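Local coordinates for protein erythromycin dehydratase (Saccharopolyspora erythraea, PDB 3EL6) that probably catalyses the dehydration of 3-hydroxyacyl polyketide intermediates, as the dehydratase domain of a 6-deoxyerythronolide B synthase subunit in erythromycin biosynthesis, at residues Val102-Leu107 with His150-Leu155; Leu116-Gly121 with Arg129-His134; Asp180-Gly185 with Gln198-Ala203. One frame throughout, in Å; residues are numbered along the deposited sequence.

Contact 1 (Val102-Leu107 with His150-Leu155)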
ATOM      1  N   VAL A 102      12.135  16.037   5.585  1.00 22.55           N
ATOM      2  CA  VAL A 102      13.060  16.793   4.762  1.00 24.19           C
ATOM      3  C   VAL A 102      12.405  16.968   3.404  1.00 25.31           C
ATOM      4  O   VAL A 102      11.965  15.987   2.766  1.00 25.51           O
ATOM      5  CB  VAL A 102      14.388  16.047   4.618  1.00 25.07           C
ATOM      6  CG1 VAL A 102      15.337  16.838   3.725  1.00 26.91           C
ATOM      7  CG2 VAL A 102      14.983  15.871   5.988  1.00 26.78           C
ATOM      8  N   LEU A 103      12.270  18.215   2.999  1.00 25.89           N
ATOM      9  CA  LEU A 103      11.606  18.533   1.776  1.00 30.36           C
ATOM     10  C   LEU A 103      12.608  18.603   0.633  1.00 34.16           C
ATOM     11  O   LEU A 103      13.607  19.316   0.695  1.00 36.40           O
ATOM     12  CB  LEU A 103      10.870  19.864   1.967  1.00 30.28           C
ATOM     13  CG  LEU A 103       9.851  19.801   3.137  1.00 30.36           C
ATOM     14  CD1 LEU A 103       9.502  21.168   3.689  1.00 31.63           C
ATOM     15  CD2 LEU A 103       8.570  19.097   2.725  1.00 31.18           C
ATOM     16  N   GLN A 104      12.337  17.894  -0.435  1.00 37.38           N
ATOM     17  CA  GLN A 104      13.156  18.049  -1.608  1.00 41.58           C
ATOM     18  C   GLN A 104      12.499  19.131  -2.460  1.00 42.91           C
ATOM     19  O   GLN A 104      11.789  20.021  -1.962  1.00 44.88           O
ATOM     20  CB  GLN A 104      13.292  16.682  -2.324  1.00 42.67           C
ATOM     21  CG  GLN A 104      14.353  15.749  -1.639  1.00 45.70           C
ATOM     22  CD  GLN A 104      13.817  14.743  -0.544  1.00 49.83           C
ATOM     23  OE1 GLN A 104      14.210  14.820   0.629  1.00 50.16           O
ATOM     24  NE2 GLN A 104      12.983  13.775  -0.952  1.00 49.76           N
ATOM     25  N   ARG A 105      12.736  19.075  -3.745  1.00 44.73           N
ATOM     26  CA  ARG A 105      12.029  19.897  -4.690  1.00 45.76           C
ATOM     27  C   ARG A 105      10.589  20.211  -4.301  1.00 44.42           C
ATOM     28  O   ARG A 105       9.781  19.305  -4.028  1.00 44.11           O
ATOM     29  CB  ARG A 105      12.012  19.144  -5.997  1.00 46.54           C
ATOM     30  CG  ARG A 105      12.129  17.651  -5.751  1.00 50.06           C
ATOM     31  CD  ARG A 105      12.829  17.024  -6.902  1.00 53.20           C
ATOM     32  NE  ARG A 105      12.001  17.191  -8.089  1.00 54.46           N
ATOM     33  CZ  ARG A 105      10.878  16.512  -8.245  1.00 55.92           C
ATOM     34  NH1 ARG A 105      10.141  16.687  -9.340  1.00 56.86           N
ATOM     35  NH2 ARG A 105      10.515  15.655  -7.278  1.00 52.22           N
ATOM     36  N   PRO A 106      10.264  21.499  -4.263  1.00 43.64           N
ATOM     37  CA  PRO A 106       8.878  21.903  -4.094  1.00 43.20           C
ATOM     38  C   PRO A 106       8.068  21.375  -5.254  1.00 41.77           C
ATOM     39  O   PRO A 106       8.605  21.089  -6.314  1.00 42.66           O
ATOM     40  CB  PRO A 106       8.937  23.438  -4.103  1.00 43.71           C
ATOM     41  CG  PRO A 106      10.262  23.747  -4.670  1.00 44.66           C
ATOM     42  CD  PRO A 106      11.168  22.642  -4.199  1.00 44.49           C
ATOM     43  N   LEU A 107       6.797  21.150  -5.016  1.00 39.23           N
ATOM     44  CA  LEU A 107       5.921  20.648  -6.026  1.00 38.89           C
ATOM     45  C   LEU A 107       5.519  21.895  -6.816  1.00 38.71           C
ATOM     46  O   LEU A 107       5.070  22.888  -6.234  1.00 35.97           O
ATOM     47  CB  LEU A 107       4.712  20.052  -5.326  1.00 38.27           C
ATOM     48  CG  LEU A 107       3.997  18.798  -5.814  1.00 42.33           C
ATOM     49  CD1 LEU A 107       2.842  18.400  -4.892  1.00 39.72           C
ATOM     50  CD2 LEU A 107       3.549  18.948  -7.255  1.00 44.98           C
ATOM     51  N   HIS A 150       9.119  13.882  -3.285  1.00 24.00           N
ATOM     52  CA  HIS A 150       9.238  15.287  -2.852  1.00 24.17           C
ATOM     53  C   HIS A 150       9.656  15.448  -1.390  1.00 25.47           C
ATOM     54  O   HIS A 150      10.216  16.499  -1.021  1.00 25.43           O
ATOM     55  CB  HIS A 150       7.952  16.068  -3.109  1.00 24.57           C
ATOM     56  CG  HIS A 150       7.783  16.405  -4.558  1.00 26.53           C
ATOM     57  ND1 HIS A 150       8.304  17.552  -5.118  1.00 27.19           N
ATOM     58  CD2 HIS A 150       7.210  15.709  -5.570  1.00 28.21           C
ATOM     59  CE1 HIS A 150       8.057  17.547  -6.424  1.00 29.03           C
ATOM     60  NE2 HIS A 150       7.394  16.441  -6.723  1.00 26.58           N
ATOM     61  N   ALA A 151       9.406  14.422  -0.568  1.00 23.93           N
ATOM     62  CA  ALA A 151       9.806  14.522   0.853  1.00 23.85           C
ATOM     63  C   ALA A 151      10.028  13.129   1.420  1.00 23.90           C
ATOM     64  O   ALA A 151       9.445  12.171   0.931  1.00 23.95           O
ATOM     65  CB  ALA A 151       8.738  15.215   1.651  1.00 23.11           C
ATOM     66  N   THR A 152      10.767  13.068   2.520  1.00 22.67           N
ATOM     67  CA  THR A 152      10.920  11.834   3.257  1.00 22.87           C
ATOM     68  C   THR A 152      11.200  12.181   4.708  1.00 21.41           C
ATOM     69  O   THR A 152      11.793  13.234   5.011  1.00 22.37           O
ATOM     70  CB  THR A 152      12.084  10.972   2.700  1.00 25.26           C
ATOM     71  OG1 THR A 152      12.059   9.691   3.345  1.00 27.92           O
ATOM     72  CG2 THR A 152      13.419  11.636   2.978  1.00 26.86           C
ATOM     73  N   GLY A 153      10.764  11.329   5.612  1.00 20.62           N
ATOM     74  CA  GLY A 153      10.982  11.615   7.032  1.00 20.71           C
ATOM     75  C   GLY A 153      10.699  10.399   7.889  1.00 20.86           C
ATOM     76  O   GLY A 153      10.698   9.250   7.387  1.00 19.02           O
ATOM     77  N   THR A 154      10.413  10.657   9.160  1.00 19.06           N
ATOM     78  CA  THR A 154      10.275   9.624  10.171  1.00 20.45           C
ATOM     79  C   THR A 154       9.137   9.995  11.100  1.00 19.95           C
ATOM     80  O   THR A 154       9.040  11.164  11.520  1.00 21.56           O
ATOM     81  CB  THR A 154      11.622   9.529  10.974  1.00 21.46           C
ATOM     82  OG1 THR A 154      12.683   9.172  10.069  1.00 23.87           O
ATOM     83  CG2 THR A 154      11.528   8.495  12.133  1.00 22.24           C
ATOM     84  N   LEU A 155       8.254   9.033  11.391  1.00 18.46           N
ATOM     85  CA  LEU A 155       7.132   9.213  12.285  1.00 17.29           C
ATOM     86  C   LEU A 155       7.516   8.554  13.587  1.00 17.84           C
ATOM     87  O   LEU A 155       8.147   7.451  13.592  1.00 18.60           O
ATOM     88  CB  LEU A 155       5.871   8.469  11.756  1.00 16.13           C
ATOM     89  CG  LEU A 155       5.390   9.073  10.379  1.00 17.12           C
ATOM     90  CD1 LEU A 155       4.249   8.158   9.937  1.00 20.50           C
ATOM     91  CD2 LEU A 155       4.901  10.538  10.668  1.00 17.02           C
TER
HETATM   92  O   HOH W   1       9.136  19.003  -1.729  1.00 43.89           O

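Contact 2 (Leu116-Gly121 with Arg129-His134)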
ATOM      1  N   LEU A 116      -0.923  12.853  -5.228  1.00 25.09           N
ATOM      2  CA  LEU A 116      -0.062  12.741  -4.060  1.00 26.20           C
ATOM      3  C   LEU A 116      -0.123  11.284  -3.606  1.00 26.16           C
ATOM      4  O   LEU A 116      -1.174  10.608  -3.738  1.00 27.39           O
ATOM      5  CB  LEU A 116      -0.660  13.551  -2.895  1.00 27.71           C
ATOM      6  CG  LEU A 116      -0.750  15.030  -3.229  1.00 28.97           C
ATOM      7  CD1 LEU A 116      -1.707  15.712  -2.168  1.00 33.36           C
ATOM      8  CD2 LEU A 116       0.640  15.580  -3.261  1.00 30.64           C
ATOM      9  N   ARG A 117       1.001  10.795  -3.097  1.00 26.23           N
ATOM     10  CA  ARG A 117       1.031   9.419  -2.545  1.00 25.90           C
ATOM     11  C   ARG A 117       1.995   9.409  -1.368  1.00 25.95           C
ATOM     12  O   ARG A 117       3.155   9.845  -1.490  1.00 26.97           O
ATOM     13  CB  ARG A 117       1.414   8.448  -3.680  1.00 26.34           C
ATOM     14  CG  ARG A 117       1.672   6.970  -3.270  1.00 30.34           C
ATOM     15  CD  ARG A 117       0.581   5.913  -3.514  1.00 28.17           C
ATOM     16  NE  ARG A 117      -0.553   6.105  -4.399  1.00 28.85           N
ATOM     17  CZ  ARG A 117      -0.713   5.451  -5.535  1.00 31.50           C
ATOM     18  NH1 ARG A 117       0.251   4.609  -5.970  1.00 25.87           N
ATOM     19  NH2 ARG A 117      -1.788   5.660  -6.277  1.00 35.87           N
ATOM     20  N   MET A 118       1.526   8.978  -0.186  1.00 25.27           N
ATOM     21  CA  MET A 118       2.392   8.860   0.969  1.00 24.82           C
ATOM     22  C   MET A 118       2.478   7.384   1.335  1.00 23.36           C
ATOM     23  O   MET A 118       1.476   6.701   1.280  1.00 24.92           O
ATOM     24  CB  MET A 118       1.829   9.627   2.184  1.00 25.46           C
ATOM     25  CG  MET A 118       1.921  11.112   2.064  1.00 27.54           C
ATOM     26  SD  MET A 118       1.365  11.713   3.646  1.00 25.44           S
ATOM     27  CE  MET A 118      -0.402  11.335   3.604  1.00 21.43           C
ATOM     28  N   SER A 119       3.682   6.893   1.603  1.00 22.04           N
ATOM     29  CA  SER A 119       3.885   5.497   2.012  1.00 23.73           C
ATOM     30  C   SER A 119       4.528   5.497   3.369  1.00 22.34           C
ATOM     31  O   SER A 119       5.553   6.149   3.544  1.00 23.39           O
ATOM     32  CB  SER A 119       4.867   4.758   1.066  1.00 24.51           C
ATOM     33  OG  SER A 119       4.524   5.020  -0.289  1.00 34.53           O
ATOM     34  N   VAL A 120       3.941   4.743   4.298  1.00 22.49           N
ATOM     35  CA  VAL A 120       4.524   4.556   5.635  1.00 20.01           C
ATOM     36  C   VAL A 120       4.987   3.090   5.766  1.00 21.17           C
ATOM     37  O   VAL A 120       4.209   2.171   5.522  1.00 20.71           O
ATOM     38  CB  VAL A 120       3.502   4.880   6.698  1.00 19.97           C
ATOM     39  CG1 VAL A 120       4.077   4.593   8.136  1.00 20.09           C
ATOM     40  CG2 VAL A 120       3.118   6.405   6.573  1.00 18.18           C
ATOM     41  N   GLY A 121       6.232   2.879   6.121  1.00 20.50           N
ATOM     42  CA  GLY A 121       6.778   1.504   6.080  1.00 22.22           C
ATOM     43  C   GLY A 121       6.751   0.828   7.406  1.00 22.47           C
ATOM     44  O   GLY A 121       6.057   1.266   8.328  1.00 21.66           O
ATOM     45  N   ARG A 129       8.737   4.797  12.159  1.00 19.98           N
ATOM     46  CA  ARG A 129       8.561   4.377  10.783  1.00 20.37           C
ATOM     47  C   ARG A 129       9.013   5.461   9.808  1.00 21.55           C
ATOM     48  O   ARG A 129       8.912   6.667  10.110  1.00 20.19           O
ATOM     49  CB  ARG A 129       7.088   4.063  10.485  1.00 19.74           C
ATOM     50  CG  ARG A 129       6.427   3.038  11.388  1.00 21.40           C
ATOM     51  CD  ARG A 129       4.930   2.856  11.033  1.00 22.75           C
ATOM     52  NE  ARG A 129       4.276   1.950  11.952  1.00 21.26           N
ATOM     53  CZ  ARG A 129       4.142   0.639  11.721  1.00 27.08           C
ATOM     54  NH1 ARG A 129       4.580   0.076  10.579  1.00 24.43           N
ATOM     55  NH2 ARG A 129       3.566  -0.133  12.621  1.00 28.18           N
ATOM     56  N   THR A 130       9.485   5.041   8.630  1.00 20.69           N
ATOM     57  CA  THR A 130       9.781   5.975   7.561  1.00 22.82           C
ATOM     58  C   THR A 130       8.525   6.371   6.826  1.00 21.26           C
ATOM     59  O   THR A 130       7.630   5.543   6.559  1.00 22.16           O
ATOM     60  CB  THR A 130      10.837   5.376   6.588  1.00 25.42           C
ATOM     61  OG1 THR A 130      12.063   5.178   7.306  1.00 24.91           O
ATOM     62  CG2 THR A 130      11.047   6.334   5.405  1.00 26.39           C
ATOM     63  N   ILE A 131       8.440   7.640   6.446  1.00 20.20           N
ATOM     64  CA  ILE A 131       7.356   8.045   5.581  1.00 19.24           C
ATOM     65  C   ILE A 131       7.982   8.707   4.320  1.00 21.84           C
ATOM     66  O   ILE A 131       8.923   9.495   4.401  1.00 20.74           O
ATOM     67  CB  ILE A 131       6.385   9.065   6.309  1.00 20.22           C
ATOM     68  CG1 ILE A 131       5.283   9.554   5.361  1.00 17.02           C
ATOM     69  CG2 ILE A 131       7.223  10.208   6.897  1.00 18.74           C
ATOM     70  CD1 ILE A 131       4.065  10.152   6.092  1.00 19.84           C
ATOM     71  N   ASP A 132       7.473   8.337   3.167  1.00 23.61           N
ATOM     72  CA  ASP A 132       7.924   8.924   1.898  1.00 25.69           C
ATOM     73  C   ASP A 132       6.785   9.655   1.268  1.00 24.71           C
ATOM     74  O   ASP A 132       5.622   9.214   1.325  1.00 24.84           O
ATOM     75  CB  ASP A 132       8.429   7.827   0.941  1.00 27.21           C
ATOM     76  CG  ASP A 132       9.732   7.212   1.412  1.00 32.70           C
ATOM     77  OD1 ASP A 132      10.691   7.955   1.780  1.00 34.82           O
ATOM     78  OD2 ASP A 132       9.798   5.963   1.473  1.00 40.84           O
ATOM     79  N   VAL A 133       7.077  10.782   0.615  1.00 24.36           N
ATOM     80  CA  VAL A 133       5.989  11.465  -0.041  1.00 22.84           C
ATOM     81  C   VAL A 133       6.317  11.673  -1.509  1.00 22.81           C
ATOM     82  O   VAL A 133       7.353  12.249  -1.814  1.00 24.41           O
ATOM     83  CB  VAL A 133       5.698  12.861   0.622  1.00 24.58           C
ATOM     84  CG1 VAL A 133       4.433  13.474  -0.012  1.00 24.86           C
ATOM     85  CG2 VAL A 133       5.565  12.668   2.169  1.00 25.07           C
ATOM     86  N   HIS A 134       5.423  11.243  -2.380  1.00 21.28           N
ATOM     87  CA  HIS A 134       5.608  11.356  -3.835  1.00 21.88           C
ATOM     88  C   HIS A 134       4.482  12.164  -4.427  1.00 21.88           C
ATOM     89  O   HIS A 134       3.347  12.204  -3.906  1.00 22.32           O
ATOM     90  CB  HIS A 134       5.675   9.966  -4.530  1.00 21.76           C
ATOM     91  CG  HIS A 134       6.944   9.193  -4.251  1.00 21.30           C
ATOM     92  ND1 HIS A 134       7.167   8.538  -3.060  1.00 23.69           N
ATOM     93  CD2 HIS A 134       8.038   8.946  -5.018  1.00 21.03           C
ATOM     94  CE1 HIS A 134       8.361   7.969  -3.083  1.00 24.08           C
ATOM     95  NE2 HIS A 134       8.912   8.208  -4.261  1.00 23.06           N
TER
HETATM   96  O   HOH W   2       5.158   7.638  -1.481  1.00 25.75           O

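Contact 3 (Asp180-Gly185 with Gln198-Ala203)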
ATOM      1  N   ASP A 180       3.239  46.657   8.169  1.00 35.67           N
ATOM      2  CA  ASP A 180       2.577  47.327   7.044  1.00 38.25           C
ATOM      3  C   ASP A 180       3.080  46.961   5.648  1.00 38.31           C
ATOM      4  O   ASP A 180       2.283  46.590   4.764  1.00 38.84           O
ATOM      5  CB  ASP A 180       2.517  48.838   7.301  1.00 39.73           C
ATOM      6  CG  ASP A 180       2.178  49.131   8.744  1.00 45.00           C
ATOM      7  OD1 ASP A 180       3.103  49.354   9.580  1.00 43.27           O
ATOM      8  OD2 ASP A 180       0.968  49.033   9.065  1.00 54.64           O
ATOM      9  N   ASP A 181       4.365  47.046   5.397  1.00 38.00           N
ATOM     10  CA  ASP A 181       4.764  46.655   4.045  1.00 39.14           C
ATOM     11  C   ASP A 181       5.461  45.293   4.049  1.00 36.90           C
ATOM     12  O   ASP A 181       6.306  45.010   3.200  1.00 36.20           O
ATOM     13  CB  ASP A 181       5.675  47.705   3.425  1.00 41.58           C
ATOM     14  CG  ASP A 181       6.788  48.103   4.360  1.00 48.83           C
ATOM     15  OD1 ASP A 181       7.486  47.166   4.862  1.00 55.36           O
ATOM     16  OD2 ASP A 181       6.937  49.343   4.607  1.00 55.89           O
ATOM     17  N   HIS A 182       5.124  44.468   5.031  1.00 35.02           N
ATOM     18  CA  HIS A 182       5.771  43.146   5.127  1.00 33.19           C
ATOM     19  C   HIS A 182       5.574  42.355   3.831  1.00 31.98           C
ATOM     20  O   HIS A 182       6.540  41.890   3.251  1.00 31.99           O
ATOM     21  CB  HIS A 182       5.221  42.359   6.334  1.00 33.23           C
ATOM     22  CG  HIS A 182       5.777  40.967   6.430  1.00 32.41           C
ATOM     23  ND1 HIS A 182       7.052  40.707   6.872  1.00 32.45           N
ATOM     24  CD2 HIS A 182       5.256  39.770   6.058  1.00 32.41           C
ATOM     25  CE1 HIS A 182       7.285  39.399   6.818  1.00 33.45           C
ATOM     26  NE2 HIS A 182       6.206  38.808   6.326  1.00 28.93           N
ATOM     27  N   TYR A 183       4.324  42.208   3.383  1.00 31.17           N
ATOM     28  CA  TYR A 183       4.013  41.351   2.220  1.00 31.99           C
ATOM     29  C   TYR A 183       4.407  42.030   0.908  1.00 34.59           C
ATOM     30  O   TYR A 183       4.807  41.367  -0.064  1.00 33.68           O
ATOM     31  CB  TYR A 183       2.542  40.890   2.233  1.00 31.45           C
ATOM     32  CG  TYR A 183       2.298  39.852   3.324  1.00 29.02           C
ATOM     33  CD1 TYR A 183       2.831  38.555   3.202  1.00 26.18           C
ATOM     34  CD2 TYR A 183       1.616  40.190   4.502  1.00 25.63           C
ATOM     35  CE1 TYR A 183       2.665  37.605   4.230  1.00 26.68           C
ATOM     36  CE2 TYR A 183       1.441  39.241   5.544  1.00 26.60           C
ATOM     37  CZ  TYR A 183       1.968  37.952   5.376  1.00 25.69           C
ATOM     38  OH  TYR A 183       1.797  37.051   6.371  1.00 24.64           O
ATOM     39  N   ASP A 184       4.329  43.367   0.905  1.00 36.92           N
ATOM     40  CA  ASP A 184       4.818  44.166  -0.233  1.00 40.13           C
ATOM     41  C   ASP A 184       6.303  43.943  -0.419  1.00 39.73           C
ATOM     42  O   ASP A 184       6.761  43.628  -1.514  1.00 40.99           O
ATOM     43  CB  ASP A 184       4.543  45.658  -0.028  1.00 41.46           C
ATOM     44  CG  ASP A 184       3.060  45.997  -0.062  1.00 46.10           C
ATOM     45  OD1 ASP A 184       2.313  45.321  -0.800  1.00 50.73           O
ATOM     46  OD2 ASP A 184       2.634  46.959   0.656  1.00 52.65           O
ATOM     47  N   GLY A 185       7.061  44.109   0.657  1.00 40.51           N
ATOM     48  CA  GLY A 185       8.486  43.819   0.649  1.00 40.26           C
ATOM     49  C   GLY A 185       8.778  42.428   0.095  1.00 40.90           C
ATOM     50  O   GLY A 185       9.642  42.251  -0.787  1.00 40.59           O
ATOM     51  N   GLN A 198      -1.654  35.810   3.800  1.00 21.03           N
ATOM     52  CA  GLN A 198      -1.217  36.987   4.551  1.00 21.21           C
ATOM     53  C   GLN A 198      -1.755  36.863   5.967  1.00 22.00           C
ATOM     54  O   GLN A 198      -2.529  37.701   6.461  1.00 23.61           O
ATOM     55  CB  GLN A 198      -1.714  38.233   3.815  1.00 21.89           C
ATOM     56  CG  GLN A 198      -1.066  38.333   2.476  1.00 19.71           C
ATOM     57  CD  GLN A 198      -1.515  39.536   1.691  1.00 24.50           C
ATOM     58  OE1 GLN A 198      -2.197  40.407   2.245  1.00 26.18           O
ATOM     59  NE2 GLN A 198      -1.178  39.581   0.403  1.00 25.56           N
ATOM     60  N   ALA A 199      -1.295  35.841   6.690  1.00 20.51           N
ATOM     61  CA  ALA A 199      -1.946  35.437   7.922  1.00 21.28           C
ATOM     62  C   ALA A 199      -1.194  35.898   9.179  1.00 22.25           C
ATOM     63  O   ALA A 199      -1.624  35.588  10.273  1.00 20.85           O
ATOM     64  CB  ALA A 199      -2.118  33.881   7.969  1.00 21.72           C
ATOM     65  N   LEU A 200      -0.076  36.597   9.015  1.00 22.32           N
ATOM     66  CA  LEU A 200       0.579  37.255  10.184  1.00 22.53           C
ATOM     67  C   LEU A 200      -0.274  38.473  10.570  1.00 22.51           C
ATOM     68  O   LEU A 200      -0.372  39.400   9.773  1.00 24.48           O
ATOM     69  CB  LEU A 200       1.994  37.677   9.797  1.00 22.70           C
ATOM     70  CG  LEU A 200       2.968  36.533   9.542  1.00 25.35           C
ATOM     71  CD1 LEU A 200       4.309  37.134   8.998  1.00 27.53           C
ATOM     72  CD2 LEU A 200       3.290  35.770  10.819  1.00 25.91           C
ATOM     73  N   ARG A 201      -0.992  38.407  11.679  1.00 21.83           N
ATOM     74  CA  ARG A 201      -1.974  39.462  12.033  1.00 23.40           C
ATOM     75  C   ARG A 201      -1.310  40.524  12.973  1.00 24.91           C
ATOM     76  O   ARG A 201      -1.692  41.720  12.986  1.00 24.11           O
ATOM     77  CB  ARG A 201      -3.187  38.871  12.718  1.00 23.18           C
ATOM     78  CG  ARG A 201      -3.962  37.813  11.893  1.00 22.39           C
ATOM     79  CD  ARG A 201      -4.576  38.378  10.558  1.00 22.89           C
ATOM     80  NE  ARG A 201      -4.937  37.217   9.717  1.00 21.43           N
ATOM     81  CZ  ARG A 201      -5.225  37.257   8.427  1.00 19.68           C
ATOM     82  NH1 ARG A 201      -5.390  38.434   7.818  1.00 18.88           N
ATOM     83  NH2 ARG A 201      -5.410  36.118   7.756  1.00 17.96           N
ATOM     84  N   ALA A 202      -0.354  40.076  13.788  1.00 23.21           N
ATOM     85  CA  ALA A 202       0.383  41.001  14.696  1.00 22.98           C
ATOM     86  C   ALA A 202       1.705  40.352  15.078  1.00 24.27           C
ATOM     87  O   ALA A 202       1.796  39.112  15.054  1.00 23.10           O
ATOM     88  CB  ALA A 202      -0.464  41.244  15.965  1.00 22.85           C
ATOM     89  N   ALA A 203       2.754  41.137  15.348  1.00 23.00           N
ATOM     90  CA  ALA A 203       4.007  40.518  15.736  1.00 22.75           C
ATOM     91  C   ALA A 203       4.791  41.469  16.658  1.00 24.05           C
ATOM     92  O   ALA A 203       4.615  42.711  16.603  1.00 21.77           O
ATOM     93  CB  ALA A 203       4.861  40.213  14.512  1.00 20.21           C
TER

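Contact 1 (Val102-Leu107 with His150-Leu155)
V102 and L103 pair with T152 and A151 where strands 97-103 and 148-156 run antiparallel in the N-terminal half of a double hotdog fold, against the long helix 79-93. The backbone bonds set the register. V102 N reaches T152 O at 2.9 Å in a nearly straight bond, and T152 N answers to V102 O. L103 and A151 follow as a non-hydrogen-bonded pair, with A151 CA brought 3.2 Å from V102 O in a CA-H...O contact. Although 102-107 leaves the strand after L103, Q104 N still donates to H150 O. H150 and A151 together face V133 on the other neighbouring strand, a classic beta bulge.

Apolar packing is modest. L103 CD2 lies 4.0 Å from A151 CB, and both side chains also touch L82 of the helix; alanine's small methyl fits among L103, L82 and L101. V102 and T152 occupy the other face, both beta-branched as strands readily accept, and T152 OG1 turns to D132.

The polar and ring contacts centre on H150. With CG beside the backbone N (chi1 -75°), its imidazole swings back to R105-L107. L107 CG stands over the middle of one face, a CH-pi contact 4.3 Å from the ring centroid. Across the opposite face comes R105, its chain bent twice; NH2 lies toward the rim, 3.2 Å from H150 CE1, and the guanidinium plane is tilted 31° to the ring. NH2 also makes a weak bond to Q149 O, and the nearby positive charge would probably disfavour a charged imidazole. H150 ND1 donates to R105 O, though the modelled 2.5 Å is improbably short and its exact length doubtful; that oxygen lies in the ring plane, but ND1 stands above the carbonyl plane.

Contact 2 (Leu116-Gly121 with Arg129-His134)
R129 and G121 meet through a side chain rather than a strand-to-strand amide: R129 NH1 donates to G121 O at 2.9 Å, the oxygen lying in the guanidinium plane. An extended chain from CG to NE lets the arginine reach it, and on the way CD passes 3.5 Å from V120 CG1, the two side chains crossing at about a right angle. G121 contributes backbone atoms alone. The amides of R117 with H134 and of S119 with D132 exchange paired bonds, and G121 N adds one to T130 O.

On the face of M118, V120, I131 and V133 the contacts are apolar. The flexible thioether of M118 runs alongside both its neighbours, CG 4.0 Å from V133 CG2 and SD 4.0 Å from I131 CD1. I131 CD1 also meets V120 CG2 at 3.9 Å. Beyond them, L85 and A89 of helix 79-93 press on this face. On the opposite face a water donates to R117 O and also bonds H134 ND1, at 2.7 Å.

Further out, H49 O is a second partner for R129 NH1, and R117 NH1 reaches D45 O of the second subunit. One face thus packs on the core helix, while R117, S119 and H134 on the other also meet the second subunit, in an antiparallel beta hairpin whose sheet wraps the central helix, as in a hotdog fold.

Contact 3 (Asp180-Gly185 with Gln198-Ala203)
Y183 and Q198 are brought together by matching first torsions: each CG stands opposite its own carbonyl carbon and beside its own N (chi1 -72° and -64°). The tyrosine ring thus leaves helix 182-188 toward the start of strand 200-206, while the glutamine, extended beyond CG, slides back along it in the opposite direction. Q198 CG hangs over the middle of the ring in a CH-pi contact, 3.8 Å from the Y183 ring centroid. Its amide continues past the ring centre, nearly parallel to the ring (planes 14° apart), and a bond from NE2 to Y193 O fixes that end. Farther along the ring the backbone takes over, with Q198 CA 3.4 Å from Y183 CZ. Glutamine fits this place because its methylenes cover the aromatic face while its amide keeps a polar partner.

H182 covers the opposite face of the ring, its CD2 over the centre, so that the tyrosine is held between its own helical neighbour and the incoming chain. The same histidine crosses L200 at about a right angle, NE2 lying 3.7 Å from L200 CD1. The leucine also packs against V214 and the end of helix 227-235, and L200 CG comes within 3.4 Å of Y183 OH.

At the tip of the ring L200 N donates to Y183 OH, a long but fairly straight bond of 3.3 Å. The hydroxyl is bonded to Q235 OE1 as well. A carboxamide oxygen can only accept, which is consistent with a phenol that accepts a hydrogen bond from L200 N and probably donates one to Q235 OE1, tying two helices to the strand.

How the contacts relate
Contacts 1 and 2 are neighbours in the same hotdog, their centres 9 Å apart. Strands 129-137 and 148-156 join them directly: V133 N lies 2.8 Å from A151 O, and D132 OD1 lies 2.7 Å from T152 OG1. The hairpin of contact 2 falls, along the chain, between the two segments of contact 1. Contact 3 comes later, in the second half of the double hotdog, and touches neither; its centre is about 27 Å from that of contact 1 and about 34 Å from that of contact 2. Dehydratases of this family generally form their active site between the two hotdogs, so contacts 1 and 2 lie in one half and contact 3 in the other.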